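PDB 6XYC: acetyl xylan esterase from Metagenome, which probably hydrolyses both acetyl and feruloyl esters on complex natural xylans, as a bifunctional alpha/beta hydrolase of the gut microbiota. Local coordinates for residues Q270-K273 / D274-D277; K196-P199 / R200-P203. One frame throughout, in Å; residues are numbered along the deposited sequence.

Following the chain from the N terminus, contact 2 comes first, in the connection between helix 189-193 and helix 203-208, where residues 196-203 make a short 3-10 turn before helix 203-208. The chain then runs through strand 222-227, helix 236-248 and strand 252-257 to helix 269-284, whose early turns hold contact 1. Each contact joins neighbours in sequence, so neither closes a long loop, and they follow in series without nesting or crossing. They lie on opposite sides of the chain's centre; the nearest atoms of contact 1 and contact 2 are about 29 Å apart. Contact 2 shapes a surface turn on the inhibitor side, while contact 1 belongs to a helix packed against the central sheet.

Contact 1: Q270-K273 / D274-D277; sequences QYFK and DMTD
The Tyr271 ring lies alongside the Asp274 carboxylate, its CD1 3.2 Å from Asp274 OD2, with the two planes turned 58° apart. Both belong to helix 269-284, the last helix of the alpha/beta-hydrolase fold, packed on strands 164-168 and 252-257. Asp274 CG sits beside its own backbone N (chi1 -69°), which folds the carboxylate back over the preceding turn. Two waters tie it to Gln270: one accepts from Gln270 NE2 and donates to Asp274 OD2 at 2.7 Å, the other donates to both Gln270 O and Asp274 OD1. Gln270 CG rests over the centre of the Tyr271 ring, 3.7 Å above its plane. Phe272 CD1 meets Met275 CE at 4.2 Å. Asp277 forms a salt bridge with Lys273, its OD2 using the syn lone pair toward Lys273 NZ at 2.8 Å; the lysine chain bends at its last two torsions to get there. Replacing Asp277 by an alanine would probably leave Lys273 NZ without this mate and its chain free to swing away. The backbone bond from Asp277 N to Lys273 O, 2.7 Å, spans the same pair. Phe272 and Met275 thus turn an apolar side to Trp168 and helix 56-69, while Lys273 and Asp277 pair their charges and water bridges Asp274 to Gln270.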
loop_
_atom_site.group_PDB
_atom_site.type_symbol
_atom_site.label_atom_id
_atom_site.label_comp_id
_atom_site.label_asym_id
_atom_site.label_seq_id
_atom_site.Cartn_x
_atom_site.Cartn_y
_atom_site.Cartn_z
ATOM N N GLN A 270 -8.195 -16.538 -9.337
ATOM C CA GLN A 270 -9.403 -16.283 -8.563
ATOM C C GLN A 270 -9.285 -14.997 -7.753
ATOM O O GLN A 270 -10.169 -14.133 -7.803
ATOM C CB GLN A 270 -9.681 -17.476 -7.650
ATOM C CG GLN A 270 -10.606 -17.179 -6.495
ATOM C CD GLN A 270 -11.031 -18.442 -5.769
ATOM O OE1 GLN A 270 -10.383 -19.483 -5.883
ATOM N NE2 GLN A 270 -12.126 -18.357 -5.022
ATOM N N TYR A 271 -8.200 -14.848 -6.995
ATOM C CA TYR A 271 -8.076 -13.696 -6.112
ATOM C C TYR A 271 -7.579 -12.462 -6.842
ATOM O O TYR A 271 -7.893 -11.342 -6.424
ATOM C CB TYR A 271 -7.176 -14.078 -4.952
ATOM C CG TYR A 271 -7.737 -15.287 -4.260
ATOM C CD1 TYR A 271 -8.956 -15.220 -3.600
ATOM C CD2 TYR A 271 -7.091 -16.515 -4.308
ATOM C CE1 TYR A 271 -9.489 -16.324 -2.975
ATOM C CE2 TYR A 271 -7.621 -17.628 -3.686
ATOM C CZ TYR A 271 -8.824 -17.522 -3.019
ATOM O OH TYR A 271 -9.358 -18.622 -2.399
ATOM N N PHE A 272 -6.840 -12.631 -7.940
ATOM C CA PHE A 272 -6.630 -11.503 -8.843
ATOM C C PHE A 272 -7.967 -10.972 -9.352
ATOM O O PHE A 272 -8.170 -9.756 -9.430
ATOM C CB PHE A 272 -5.749 -11.913 -10.022
ATOM C CG PHE A 272 -4.301 -12.131 -9.671
ATOM C CD1 PHE A 272 -3.754 -11.655 -8.486
ATOM C CD2 PHE A 272 -3.481 -12.809 -10.552
ATOM C CE1 PHE A 272 -2.414 -11.872 -8.186
ATOM C CE2 PHE A 272 -2.147 -13.024 -10.266
ATOM C CZ PHE A 272 -1.608 -12.557 -9.080
ATOM N N LYS A 273 -8.893 -11.874 -9.708
ATOM C CA LYS A 273 -10.213 -11.445 -10.159
ATOM C C LYS A 273 -10.952 -10.710 -9.048
ATOM O O LYS A 273 -11.628 -9.706 -9.302
ATOM C CB LYS A 273 -11.030 -12.644 -10.643
ATOM C CG LYS A 273 -12.334 -12.269 -11.358
ATOM C CD LYS A 273 -13.102 -13.506 -11.829
ATOM C CE LYS A 273 -14.615 -13.322 -11.720
ATOM N NZ LYS A 273 -15.102 -12.066 -12.358
ATOM N N ASP A 274 -10.837 -11.193 -7.803
ATOM C CA ASP A 274 -11.422 -10.462 -6.683
ATOM C C ASP A 274 -10.890 -9.036 -6.638
ATOM O O ASP A 274 -11.657 -8.085 -6.441
ATOM C CB ASP A 274 -11.132 -11.178 -5.361
ATOM C CG ASP A 274 -11.868 -12.497 -5.229
ATOM O OD1 ASP A 274 -12.968 -12.642 -5.801
ATOM O OD2 ASP A 274 -11.346 -13.389 -4.527
ATOM N N MET A 275 -9.577 -8.865 -6.833
ATOM C CA MET A 275 -8.990 -7.530 -6.756
ATOM C C MET A 275 -9.457 -6.661 -7.920
ATOM O O MET A 275 -9.834 -5.502 -7.730
ATOM C CB MET A 275 -7.461 -7.618 -6.753
ATOM C CG MET A 275 -6.776 -6.281 -7.024
ATOM S SD MET A 275 -4.968 -6.317 -6.963
ATOM C CE MET A 275 -4.600 -7.498 -8.243
ATOM N N THR A 276 -9.416 -7.199 -9.142
ATOM C CA THR A 276 -9.771 -6.393 -10.306
ATOM C C THR A 276 -11.267 -6.118 -10.355
ATOM O O THR A 276 -11.677 -5.034 -10.775
ATOM C CB THR A 276 -9.306 -7.074 -11.599
ATOM O OG1 THR A 276 -9.794 -8.417 -11.655
ATOM C CG2 THR A 276 -7.789 -7.085 -11.673
ATOM N N ASP A 277 -12.092 -7.070 -9.919
ATOM C CA ASP A 277 -13.522 -6.805 -9.803
ATOM C C ASP A 277 -13.780 -5.687 -8.800
ATOM O O ASP A 277 -14.568 -4.769 -9.063
ATOM C CB ASP A 277 -14.269 -8.081 -9.393
ATOM C CG ASP A 277 -14.481 -9.040 -10.553
ATOM O OD1 ASP A 277 -14.149 -8.675 -11.701
ATOM O OD2 ASP A 277 -14.982 -10.159 -10.313
HETATM O O HOH W 1 -13.024 -15.486 -4.220
HETATM O O HOH W 2 -12.823 -14.526 -8.261
#

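Contact 2: K196-P199 / R200-P203; sequences KKDP and REEP
This is a local surface contact, an Asx turn running into a short 3-10 turn, in the connection between helix 189-193 and helix 203-208 of the alpha/beta-hydrolase fold. Asp198 organises it. Its OD1 accepts from Arg200 N at 3.0 Å, the N-H coming from above the carboxylate plane, and this bond makes the Asx turn. Glu201 N donates to Asp198 O at 2.7 Å and Glu202 N to Pro199 O at 3.2 Å, two successive turns that bring the chain to Glu202, the N-cap position of helix 203-208.

Asp198 holds its carboxylate where Arg200 can grip it side-on in a salt bridge, its chi1 of -175° swinging CG away from the backbone N. Arg200 NE lies 3.1 Å from Asp198 OD1, an almost straight bond in the guanidinium plane and on the syn lone pair; Arg200 NH2 reaches Asp198 OD2 at 2.9 Å with a more bent geometry (133°), the two planes lying 41° apart. The same Asp198 OD2 comes 3.4 Å from Glu201 OE2, a like-charge approach that the guanidinium probably eases. Arg200 also touches a crystal neighbour, so the arm may owe part of its pose to the lattice.

Pro199 is buried against Glu190 and Ala191 of helix 189-193 and Val206 of helix 203-208, its side chain about 8 Å from the bound sulfonyl fluoride inhibitor. Across the turn from Arg200, the Lys197 chain crosses that of Glu202 at about a right angle, CB to CG, while its ammonium bonds to Ile194 O. A single water completes the arrangement, accepting from Asp198 N and donating to Glu201 OE1 and, at 2.6 Å, to Glu202 OE2.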
loop_
_atom_site.group_PDB
_atom_site.type_symbol
_atom_site.label_atom_id
_atom_site.label_comp_id
_atom_site.label_asym_id
_atom_site.label_seq_id
_atom_site.Cartn_x
_atom_site.Cartn_y
_atom_site.Cartn_z
ATOM N N LYS A 196 14.796 0.910 15.666
ATOM C CA LYS A 196 15.400 -0.172 16.464
ATOM C C LYS A 196 15.125 0.008 17.958
ATOM O O LYS A 196 16.015 -0.157 18.797
ATOM C CB LYS A 196 16.903 -0.272 16.168
ATOM C CG LYS A 196 17.180 -0.541 14.698
ATOM C CD LYS A 196 18.647 -0.766 14.427
ATOM C CE LYS A 196 19.198 0.304 13.502
ATOM N NZ LYS A 196 18.613 0.226 12.133
ATOM N N LYS A 197 13.893 0.391 18.283
ATOM C CA LYS A 197 13.364 0.336 19.636
ATOM C C LYS A 197 12.589 -0.968 19.825
ATOM O O LYS A 197 12.177 -1.607 18.858
ATOM C CB LYS A 197 12.455 1.539 19.903
ATOM C CG LYS A 197 13.120 2.907 19.691
ATOM C CD LYS A 197 12.094 4.038 19.789
ATOM C CE LYS A 197 12.690 5.390 19.451
ATOM N NZ LYS A 197 12.662 5.694 18.009
ATOM N N ASP A 198 12.394 -1.357 21.085
ATOM C CA ASP A 198 11.609 -2.541 21.419
ATOM C C ASP A 198 10.129 -2.194 21.324
ATOM O O ASP A 198 9.627 -1.419 22.149
ATOM C CB ASP A 198 11.960 -3.041 22.820
ATOM C CG ASP A 198 11.260 -4.344 23.179
ATOM O OD1 ASP A 198 10.375 -4.790 22.418
ATOM O OD2 ASP A 198 11.597 -4.926 24.233
ATOM N N PRO A 199 9.393 -2.730 20.345
ATOM C CA PRO A 199 7.958 -2.401 20.268
ATOM C C PRO A 199 7.216 -2.641 21.575
ATOM O O PRO A 199 6.234 -1.945 21.863
ATOM C CB PRO A 199 7.447 -3.318 19.144
ATOM C CG PRO A 199 8.663 -3.552 18.273
ATOM C CD PRO A 199 9.811 -3.649 19.268
ATOM N N ARG A 200 7.666 -3.606 22.383
ATOM C CA ARG A 200 7.012 -3.886 23.655
ATOM C C ARG A 200 7.162 -2.735 24.638
ATOM O O ARG A 200 6.412 -2.671 25.618
ATOM C CB ARG A 200 7.566 -5.165 24.271
ATOM C CG ARG A 200 7.286 -6.415 23.467
ATOM C CD ARG A 200 8.084 -7.588 24.013
ATOM N NE ARG A 200 9.520 -7.324 23.993
ATOM C CZ ARG A 200 10.433 -8.094 24.581
ATOM N NH1 ARG A 200 10.064 -9.185 25.239
ATOM N NH2 ARG A 200 11.716 -7.772 24.506
ATOM N N GLU A 201 8.100 -1.822 24.397
ATOM C CA GLU A 201 8.303 -0.674 25.270
ATOM C C GLU A 201 7.829 0.630 24.655
ATOM O O GLU A 201 8.035 1.690 25.259
ATOM C CB GLU A 201 9.788 -0.533 25.632
ATOM C CG GLU A 201 10.374 -1.715 26.376
ATOM C CD GLU A 201 11.890 -1.714 26.371
ATOM O OE1 GLU A 201 12.483 -0.670 26.022
ATOM O OE2 GLU A 201 12.487 -2.756 26.713
ATOM N N GLU A 202 7.207 0.594 23.475
ATOM C CA GLU A 202 6.935 1.801 22.692
ATOM C C GLU A 202 5.491 1.795 22.209
ATOM O O GLU A 202 5.219 1.727 21.002
ATOM C CB GLU A 202 7.907 1.903 21.517
ATOM C CG GLU A 202 9.373 1.788 21.911
ATOM C CD GLU A 202 9.889 3.033 22.597
ATOM O OE1 GLU A 202 9.191 4.064 22.561
ATOM O OE2 GLU A 202 10.994 2.986 23.169
ATOM N N PRO A 203 4.534 1.914 23.128
ATOM C CA PRO A 203 3.122 1.895 22.711
ATOM C C PRO A 203 2.751 3.033 21.775
ATOM O O PRO A 203 1.855 2.870 20.934
ATOM C CB PRO A 203 2.343 1.982 24.036
ATOM C CG PRO A 203 3.353 1.840 25.141
ATOM C CD PRO A 203 4.700 2.190 24.565
HETATM O O HOH W 3 12.514 0.830 23.361
#